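Local coordinates for ATP/GTP-binding site-containing protein A (Brucella abortus, PDB 6NTR) that works in the periplasm to maintain the integrity of the bacterial cell envelope, and has a beta-barrel-like fold, at residues 59-71 and 79-91. Residues are numbered along the deposited sequence; the frame is centred on the assembly and turned at random.
Sequences QPQRVTDQQTTTF and FRFVNKTFVDKEL. With EDO (1,2-ethanediol), chain F.
T70 and F79 meet on the more buried side of the antiparallel hairpin of strands 62-71 and 79-87, which belongs to the beta-barrel-like fold and is flanked by strands 43-56 and 90-102. The same face carries T64, Q66, T68, F81, N83, T85 and V87. The F79 side chain leaves its backbone opposite to N (chi1 -174°), which brings the ring back toward the partner strand and sets CE1 3.8 Å from T70 CB. F79 also stacks on F125, and F81 touches A151, so these two phenylalanines are buried against neighbouring loops.

The other face, with D65, Q67, T69, F71, R80, V82, K84 and F86, is more open to solvent and carries the charged residues. Here, in one of two conformers and so probably loosely held, the R80 guanidinium runs alongside the F71 ring, NH2 4.0 Å from F71 CD2. D65 turns its carboxylate to a salt bridge with R49, while an ethanediol, probably from the crystallisation liquor, accepts a nearly straight bond from Q67 NE2 to its O2 (3.3 Å).

Between the faces, paired backbone bonds link D65 with F86, Q67 with K84, T69 with V82 and F71 with R80; F86 N to D65 O spans 2.7 Å. Beside the type I' turn V87-E90 the ladder changes character: D88 N bonds V63 O, but V63 N is received by D88 OD1 (3.0 Å), from above the carboxylate plane. Nearby, V87 CG1 lies over one face of the R62 guanidinium, 3.8 Å from NE. Nine of the ten hydrogen bonds thus run main chain to main chain, making the pairing largely independent of side-chain identity; D88 supplies the tenth from its carboxylate.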
ATOM      1  N   GLN A  59     -23.825   0.466 -17.022  1.00 93.72           N
ATOM      2  CA  GLN A  59     -22.790   1.329 -17.605  1.00 98.23           C
ATOM      3  C   GLN A  59     -21.687   0.691 -18.455  1.00 95.96           C
ATOM      4  O   GLN A  59     -21.447  -0.507 -18.389  1.00 96.97           O
ATOM      5  CB  GLN A  59     -22.131   2.164 -16.502  1.00102.21           C
ATOM      6  CG  GLN A  59     -22.975   3.310 -15.972  1.00110.00           C
ATOM      7  CD  GLN A  59     -22.152   4.398 -15.300  1.00110.71           C
ATOM      8  OE1 GLN A  59     -22.700   5.322 -14.703  1.00115.07           O
ATOM      9  NE2 GLN A  59     -20.833   4.292 -15.394  1.00104.10           N
ATOM     10  N   PRO A  60     -20.999   1.502 -19.237  1.00 92.73           N
ATOM     11  CA  PRO A  60     -19.882   1.003 -20.032  1.00 92.22           C
ATOM     12  C   PRO A  60     -18.723   0.761 -19.058  1.00 91.03           C
ATOM     13  O   PRO A  60     -18.720   1.340 -17.994  1.00 93.47           O
ATOM     14  CB  PRO A  60     -19.581   2.166 -20.954  1.00 91.21           C
ATOM     15  CG  PRO A  60     -19.958   3.357 -20.156  1.00 91.27           C
ATOM     16  CD  PRO A  60     -21.151   2.958 -19.356  1.00 90.67           C
ATOM     17  N   GLN A  61     -17.752  -0.058 -19.412  1.00 82.16           N
ATOM     18  CA  GLN A  61     -16.654  -0.336 -18.509  1.00 72.11           C
ATOM     19  C   GLN A  61     -15.863   0.904 -18.119  1.00 69.28           C
ATOM     20  O   GLN A  61     -15.750   1.833 -18.881  1.00 71.65           O
ATOM     21  CB  GLN A  61     -15.710  -1.336 -19.146  1.00 64.71           C
ATOM     22  CG  GLN A  61     -15.005  -2.206 -18.146  1.00 56.19           C
ATOM     23  CD  GLN A  61     -13.971  -3.079 -18.776  1.00 55.26           C
ATOM     24  OE1 GLN A  61     -13.375  -2.719 -19.763  1.00 62.80           O
ATOM     25  NE2 GLN A  61     -13.744  -4.229 -18.201  1.00 54.67           N
ATOM     26  N   ARG A  62     -15.347   0.913 -16.899  1.00 63.87           N
ATOM     27  CA  ARG A  62     -14.540   2.019 -16.388  1.00 59.35           C
ATOM     28  C   ARG A  62     -13.189   1.478 -15.967  1.00 52.34           C
ATOM     29  O   ARG A  62     -13.107   0.612 -15.093  1.00 51.46           O
ATOM     30  CB  ARG A  62     -15.190   2.723 -15.198  1.00 62.08           C
ATOM     31  CG  ARG A  62     -14.418   3.970 -14.755  1.00 67.53           C
ATOM     32  CD  ARG A  62     -14.868   4.534 -13.387  1.00 71.27           C
ATOM     33  NE  ARG A  62     -15.570   5.814 -13.509  1.00 73.18           N
ATOM     34  CZ  ARG A  62     -15.591   6.770 -12.583  1.00 68.03           C
ATOM     35  NH1 ARG A  62     -14.922   6.633 -11.452  1.00 61.55           N
ATOM     36  NH2 ARG A  62     -16.263   7.887 -12.807  1.00 72.45           N
ATOM     37  N   VAL A  63     -12.136   2.005 -16.571  1.00 56.18           N
ATOM     38  CA  VAL A  63     -10.780   1.541 -16.330  1.00 54.93           C
ATOM     39  C   VAL A  63     -10.039   2.669 -15.636  1.00 48.59           C
ATOM     40  O   VAL A  63      -9.727   3.687 -16.255  1.00 49.05           O
ATOM     41  CB  VAL A  63     -10.073   1.135 -17.627  1.00 49.56           C
ATOM     42  CG1 VAL A  63      -8.719   0.606 -17.292  1.00 50.39           C
ATOM     43  CG2 VAL A  63     -10.904   0.118 -18.451  1.00 50.97           C
ATOM     44  N   THR A  64      -9.790   2.505 -14.344  1.00 52.52           N
ATOM     45  CA  THR A  64      -9.076   3.487 -13.545  1.00 46.76           C
ATOM     46  C   THR A  64      -7.628   3.045 -13.407  1.00 48.33           C
ATOM     47  O   THR A  64      -7.363   1.873 -13.133  1.00 44.43           O
ATOM     48  CB  THR A  64      -9.744   3.656 -12.184  1.00 46.93           C
ATOM     49  OG1 THR A  64     -11.095   4.078 -12.370  1.00 48.75           O
ATOM     50  CG2 THR A  64      -9.058   4.686 -11.401  1.00 46.46           C
ATOM     51  N   ASP A  65      -6.710   3.952 -13.733  1.00 52.23           N
ATOM     52  CA  ASP A  65      -5.279   3.700 -13.715  1.00 51.10           C
ATOM     53  C   ASP A  65      -4.657   4.704 -12.775  1.00 52.78           C
ATOM     54  O   ASP A  65      -4.588   5.880 -13.078  1.00 51.88           O
ATOM     55  CB  ASP A  65      -4.714   3.858 -15.135  1.00 49.76           C
ATOM     56  CG  ASP A  65      -3.271   3.466 -15.249  1.00 50.48           C
ATOM     57  OD1 ASP A  65      -2.522   3.771 -14.342  1.00 51.89           O
ATOM     58  OD2 ASP A  65      -2.871   2.857 -16.244  1.00 52.72           O
ATOM     59  N   GLN A  66      -4.193   4.224 -11.636  1.00 49.88           N
ATOM     60  CA  GLN A  66      -3.575   5.064 -10.648  1.00 45.26           C
ATOM     61  C   GLN A  66      -2.086   4.839 -10.788  1.00 47.47           C
ATOM     62  O   GLN A  66      -1.642   3.716 -10.787  1.00 48.77           O
ATOM     63  CB  GLN A  66      -4.073   4.682  -9.260  1.00 47.94           C
ATOM     64  CG  GLN A  66      -4.598   5.831  -8.416  1.00 57.59           C
ATOM     65  CD  GLN A  66      -5.844   5.488  -7.608  1.00 59.65           C
ATOM     66  OE1 GLN A  66      -6.298   4.362  -7.598  1.00 54.92           O
ATOM     67  NE2 GLN A  66      -6.392   6.473  -6.932  1.00 60.77           N
ATOM     68  N   GLN A  67      -1.327   5.910 -10.964  1.00 47.98           N
ATOM     69  CA  GLN A  67       0.114   5.824 -11.123  1.00 50.85           C
ATOM     70  C   GLN A  67       0.735   6.697 -10.085  1.00 57.18           C
ATOM     71  O   GLN A  67       0.351   7.830  -9.930  1.00 60.21           O
ATOM     72  CB  GLN A  67       0.547   6.278 -12.511  1.00 52.15           C
ATOM     73  CG  GLN A  67       0.635   5.159 -13.516  1.00 53.83           C
ATOM     74  CD  GLN A  67       0.713   5.629 -14.950  1.00 57.59           C
ATOM     75  OE1 GLN A  67      -0.181   6.277 -15.426  1.00 60.83           O
ATOM     76  NE2 GLN A  67       1.796   5.335 -15.617  1.00 59.86           N
ATOM     77  N   THR A  68       1.696   6.164  -9.360  1.00 60.01           N
ATOM     78  CA  THR A  68       2.314   6.924  -8.304  1.00 59.81           C
ATOM     79  C   THR A  68       3.779   6.654  -8.196  1.00 62.78           C
ATOM     80  O   THR A  68       4.248   5.612  -8.564  1.00 59.83           O
ATOM     81  CB  THR A  68       1.691   6.576  -6.937  1.00 50.50           C
ATOM     82  OG1 THR A  68       2.131   5.285  -6.541  1.00 51.35           O
ATOM     83  CG2 THR A  68       0.218   6.557  -7.012  1.00 49.46           C
ATOM     84  N   THR A  69       4.504   7.628  -7.691  1.00 65.02           N
ATOM     85  CA  THR A  69       5.920   7.482  -7.487  1.00 43.48           C
ATOM     86  C   THR A  69       6.243   8.146  -6.190  1.00 44.10           C
ATOM     87  O   THR A  69       5.742   9.203  -5.917  1.00 44.75           O
ATOM     88  CB  THR A  69       6.733   8.164  -8.615  1.00 53.72           C
ATOM     89  OG1 THR A  69       6.233   7.743  -9.874  1.00 60.39           O
ATOM     90  CG2 THR A  69       8.145   7.761  -8.551  1.00 45.08           C
ATOM     91  N   THR A  70       7.074   7.515  -5.381  1.00 51.42           N
ATOM     92  CA  THR A  70       7.510   8.150  -4.139  1.00 53.03           C
ATOM     93  C   THR A  70       9.008   7.989  -3.941  1.00 50.47           C
ATOM     94  O   THR A  70       9.649   7.125  -4.540  1.00 52.92           O
ATOM     95  CB  THR A  70       6.791   7.593  -2.889  1.00 54.17           C
ATOM     96  OG1 THR A  70       7.364   6.325  -2.530  1.00 43.89           O
ATOM     97  CG2 THR A  70       5.294   7.448  -3.131  1.00 43.46           C
ATOM     98  N   PHE A  71       9.556   8.843  -3.079  1.00 50.06           N
ATOM     99  CA  PHE A  71      10.915   8.690  -2.577  1.00 54.91           C
ATOM    100  C   PHE A  71      10.906   9.034  -1.100  1.00 57.72           C
ATOM    101  O   PHE A  71      10.319  10.045  -0.698  1.00 62.46           O
ATOM    102  CB  PHE A  71      11.924   9.583  -3.324  1.00 57.94           C
ATOM    103  CG  PHE A  71      13.363   9.421  -2.858  1.00 57.83           C
ATOM    104  CD1 PHE A  71      14.166   8.417  -3.373  1.00 55.74           C
ATOM    105  CD2 PHE A  71      13.908  10.276  -1.913  1.00 57.10           C
ATOM    106  CE1 PHE A  71      15.472   8.268  -2.947  1.00 55.80           C
ATOM    107  CE2 PHE A  71      15.211  10.124  -1.488  1.00 58.41           C
ATOM    108  CZ  PHE A  71      15.991   9.120  -2.004  1.00 57.52           C
ATOM    109  N   PHE A  79       9.859  12.707   2.472  1.00 69.23           N
ATOM    110  CA  PHE A  79       8.982  11.822   1.709  1.00 62.72           C
ATOM    111  C   PHE A  79       8.424  12.612   0.532  1.00 60.81           C
ATOM    112  O   PHE A  79       7.573  13.483   0.727  1.00 60.71           O
ATOM    113  CB  PHE A  79       7.868  11.281   2.604  1.00 57.13           C
ATOM    114  CG  PHE A  79       6.995  10.257   1.956  1.00 48.65           C
ATOM    115  CD1 PHE A  79       7.528   9.113   1.412  1.00 52.62           C
ATOM    116  CD2 PHE A  79       5.626  10.418   1.937  1.00 49.15           C
ATOM    117  CE1 PHE A  79       6.718   8.160   0.836  1.00 50.14           C
ATOM    118  CE2 PHE A  79       4.813   9.473   1.364  1.00 46.77           C
ATOM    119  CZ  PHE A  79       5.362   8.342   0.810  1.00 47.73           C
ATOM    120  N   ARG A  80       8.925  12.338  -0.670  0.65 54.71           N
ATOM    121  CA  ARG A  80       8.434  12.969  -1.889  0.65 60.30           C
ATOM    122  C   ARG A  80       7.408  12.057  -2.557  0.65 52.72           C
ATOM    123  O   ARG A  80       7.607  10.844  -2.629  0.65 55.07           O
ATOM    124  CB  ARG A  80       9.583  13.266  -2.861  0.65 55.74           C
ATOM    125  CG  ARG A  80      10.518  14.406  -2.441  0.65 65.35           C
ATOM    126  CD  ARG A  80      11.528  14.779  -3.546  0.65 61.40           C
ATOM    127  NE  ARG A  80      12.835  14.149  -3.363  0.65 64.80           N
ATOM    128  CZ  ARG A  80      13.851  14.714  -2.720  0.65 69.11           C
ATOM    129  NH1 ARG A  80      13.710  15.923  -2.198  0.65 59.73           N
ATOM    130  NH2 ARG A  80      15.006  14.073  -2.603  0.65 58.74           N
ATOM    131  N   PHE A  81       6.320  12.645  -3.058  1.00 56.62           N
ATOM    132  CA  PHE A  81       5.208  11.851  -3.600  1.00 60.15           C
ATOM    133  C   PHE A  81       4.451  12.502  -4.770  1.00 61.02           C
ATOM    134  O   PHE A  81       4.186  13.707  -4.751  1.00 64.68           O
ATOM    135  CB  PHE A  81       4.208  11.507  -2.474  1.00 62.06           C
ATOM    136  CG  PHE A  81       3.635  12.704  -1.761  1.00 63.51           C
ATOM    137  CD1 PHE A  81       2.462  13.303  -2.199  1.00 63.12           C
ATOM    138  CD2 PHE A  81       4.253  13.202  -0.633  1.00 62.69           C
ATOM    139  CE1 PHE A  81       1.939  14.377  -1.536  1.00 64.76           C
ATOM    140  CE2 PHE A  81       3.734  14.281   0.026  1.00 63.52           C
ATOM    141  CZ  PHE A  81       2.578  14.869  -0.422  1.00 64.20           C
ATOM    142  N   VAL A  82       4.065  11.676  -5.763  1.00 55.95           N
ATOM    143  CA  VAL A  82       3.251  12.078  -6.920  1.00 55.76           C
ATOM    144  C   VAL A  82       2.126  11.063  -7.132  1.00 51.96           C
ATOM    145  O   VAL A  82       2.389   9.867  -7.285  1.00 50.63           O
ATOM    146  CB  VAL A  82       4.072  12.193  -8.237  1.00 53.06           C
ATOM    147  CG1 VAL A  82       3.243  12.806  -9.371  1.00 47.88           C
ATOM    148  CG2 VAL A  82       5.332  13.004  -8.078  1.00 48.55           C
ATOM    149  N   ASN A  83       0.888  11.549  -7.231  1.00 48.74           N
ATOM    150  CA  ASN A  83      -0.271  10.688  -7.449  1.00 52.23           C
ATOM    151  C   ASN A  83      -1.008  11.093  -8.707  1.00 56.06           C
ATOM    152  O   ASN A  83      -1.676  12.127  -8.717  1.00 64.91           O
ATOM    153  CB  ASN A  83      -1.244  10.744  -6.275  1.00 64.03           C
ATOM    154  CG  ASN A  83      -1.029   9.634  -5.312  1.00 70.16           C
ATOM    155  OD1 ASN A  83      -0.362   8.650  -5.615  1.00 73.04           O
ATOM    156  ND2 ASN A  83      -1.642   9.751  -4.158  1.00 69.13           N
ATOM    157  N   LYS A  84      -0.957  10.252  -9.735  1.00 53.38           N
ATOM    158  CA  LYS A  84      -1.757  10.459 -10.931  1.00 55.48           C
ATOM    159  C   LYS A  84      -2.816   9.375 -11.046  1.00 58.29           C
ATOM    160  O   LYS A  84      -2.553   8.201 -10.766  1.00 61.61           O
ATOM    161  CB  LYS A  84      -0.887  10.510 -12.194  1.00 46.20           C
ATOM    162  CG  LYS A  84      -0.489  11.923 -12.602  1.00 47.74           C
ATOM    163  CD  LYS A  84       0.720  11.978 -13.530  1.00 55.76           C
ATOM    164  CE  LYS A  84       1.171  13.425 -13.703  1.00 63.96           C
ATOM    165  NZ  LYS A  84       2.392  13.628 -14.524  1.00 71.03           N
ATOM    166  N   THR A  85      -4.013   9.791 -11.463  1.00 55.86           N
ATOM    167  CA  THR A  85      -5.179   8.926 -11.592  1.00 56.67           C
ATOM    168  C   THR A  85      -5.835   9.192 -12.942  1.00 64.56           C
ATOM    169  O   THR A  85      -6.293  10.311 -13.201  1.00 72.05           O
ATOM    170  CB  THR A  85      -6.172   9.194 -10.452  1.00 60.63           C
ATOM    171  OG1 THR A  85      -5.475   9.197  -9.194  1.00 66.73           O
ATOM    172  CG2 THR A  85      -7.257   8.128 -10.420  1.00 49.42           C
ATOM    173  N   PHE A  86      -5.885   8.174 -13.802  1.00 61.35           N
ATOM    174  CA  PHE A  86      -6.510   8.282 -15.114  1.00 58.24           C
ATOM    175  C   PHE A  86      -7.815   7.500 -15.136  1.00 66.43           C
ATOM    176  O   PHE A  86      -7.831   6.316 -14.798  1.00 71.56           O
ATOM    177  CB  PHE A  86      -5.592   7.743 -16.211  1.00 53.22           C
ATOM    178  CG  PHE A  86      -4.278   8.449 -16.314  1.00 55.21           C
ATOM    179  CD1 PHE A  86      -4.200   9.685 -16.912  1.00 55.11           C
ATOM    180  CD2 PHE A  86      -3.117   7.859 -15.833  1.00 54.18           C
ATOM    181  CE1 PHE A  86      -3.013  10.321 -16.996  1.00 54.58           C
ATOM    182  CE2 PHE A  86      -1.924   8.499 -15.921  1.00 49.15           C
ATOM    183  CZ  PHE A  86      -1.870   9.726 -16.501  1.00 53.24           C
ATOM    184  N   VAL A  87      -8.896   8.144 -15.568  1.00 70.61           N
ATOM    185  CA  VAL A  87     -10.197   7.493 -15.712  1.00 71.86           C
ATOM    186  C   VAL A  87     -10.522   7.382 -17.196  1.00 71.83           C
ATOM    187  O   VAL A  87     -10.806   8.391 -17.854  1.00 71.59           O
ATOM    188  CB  VAL A  87     -11.310   8.249 -14.981  1.00 71.50           C
ATOM    189  CG1 VAL A  87     -12.603   7.485 -15.105  1.00 74.48           C
ATOM    190  CG2 VAL A  87     -10.969   8.419 -13.543  1.00 68.63           C
ATOM    191  N   ASP A  88     -10.541   6.150 -17.709  1.00 73.39           N
ATOM    192  CA  ASP A  88     -10.769   5.907 -19.130  1.00 75.25           C
ATOM    193  C   ASP A  88      -9.850   6.801 -19.955  1.00 73.18           C
ATOM    194  O   ASP A  88     -10.271   7.473 -20.899  1.00 74.33           O
ATOM    195  CB  ASP A  88     -12.241   6.102 -19.503  1.00 78.39           C
ATOM    196  CG  ASP A  88     -13.163   5.115 -18.791  1.00 80.32           C
ATOM    197  OD1 ASP A  88     -12.887   3.899 -18.832  1.00 79.19           O
ATOM    198  OD2 ASP A  88     -14.159   5.553 -18.180  1.00 83.72           O
ATOM    199  N   LYS A  89      -8.586   6.788 -19.570  1.00 70.75           N
ATOM    200  CA  LYS A  89      -7.510   7.482 -20.260  1.00 68.50           C
ATOM    201  C   LYS A  89      -7.394   8.982 -20.101  1.00 67.56           C
ATOM    202  O   LYS A  89      -6.592   9.597 -20.767  1.00 72.76           O
ATOM    203  CB  LYS A  89      -7.498   7.065 -21.726  1.00 69.14           C
ATOM    204  CG  LYS A  89      -7.671   5.568 -21.878  1.00 65.88           C
ATOM    205  CD  LYS A  89      -7.431   5.067 -23.280  1.00 64.05           C
ATOM    206  CE  LYS A  89      -6.477   3.897 -23.269  1.00 61.87           C
ATOM    207  NZ  LYS A  89      -6.740   2.956 -24.385  1.00 64.04           N
ATOM    208  N   GLU A  90      -8.161   9.567 -19.204  1.00 63.22           N
ATOM    209  CA  GLU A  90      -8.098  10.993 -18.987  1.00 64.68           C
ATOM    210  C   GLU A  90      -7.582  11.273 -17.609  1.00 62.18           C
ATOM    211  O   GLU A  90      -8.046  10.672 -16.660  1.00 65.01           O
ATOM    212  CB  GLU A  90      -9.477  11.600 -19.087  1.00 70.89           C
ATOM    213  CG  GLU A  90     -10.291  11.110 -20.253  1.00 79.12           C
ATOM    214  CD  GLU A  90     -11.650  11.759 -20.310  1.00 89.60           C
ATOM    215  OE1 GLU A  90     -12.028  12.440 -19.337  1.00 92.48           O
ATOM    216  OE2 GLU A  90     -12.339  11.582 -21.329  1.00 93.80           O
ATOM    217  N   LEU A  91      -6.646  12.202 -17.479  1.00 64.02           N
ATOM    218  CA  LEU A  91      -6.117  12.499 -16.168  1.00 61.25           C
ATOM    219  C   LEU A  91      -7.167  13.297 -15.454  1.00 60.86           C
ATOM    220  O   LEU A  91      -7.441  14.424 -15.811  1.00 66.26           O
ATOM    221  CB  LEU A  91      -4.863  13.345 -16.295  1.00 62.33           C
ATOM    222  CG  LEU A  91      -4.342  13.875 -14.971  1.00 61.32           C
ATOM    223  CD1 LEU A  91      -3.823  12.721 -14.144  1.00 57.61           C
ATOM    224  CD2 LEU A  91      -3.249  14.906 -15.166  1.00 62.88           C
TER
HETATM  225  C1  EDO F 302       4.072   4.489 -12.002  1.00 66.51           C
HETATM  226  O1  EDO F 302       5.303   5.082 -11.575  1.00 68.13           O
HETATM  227  C2  EDO F 302       4.389   3.235 -12.806  1.00 65.73           C
HETATM  228  O2  EDO F 302       4.000   3.404 -14.177  1.00 63.03           O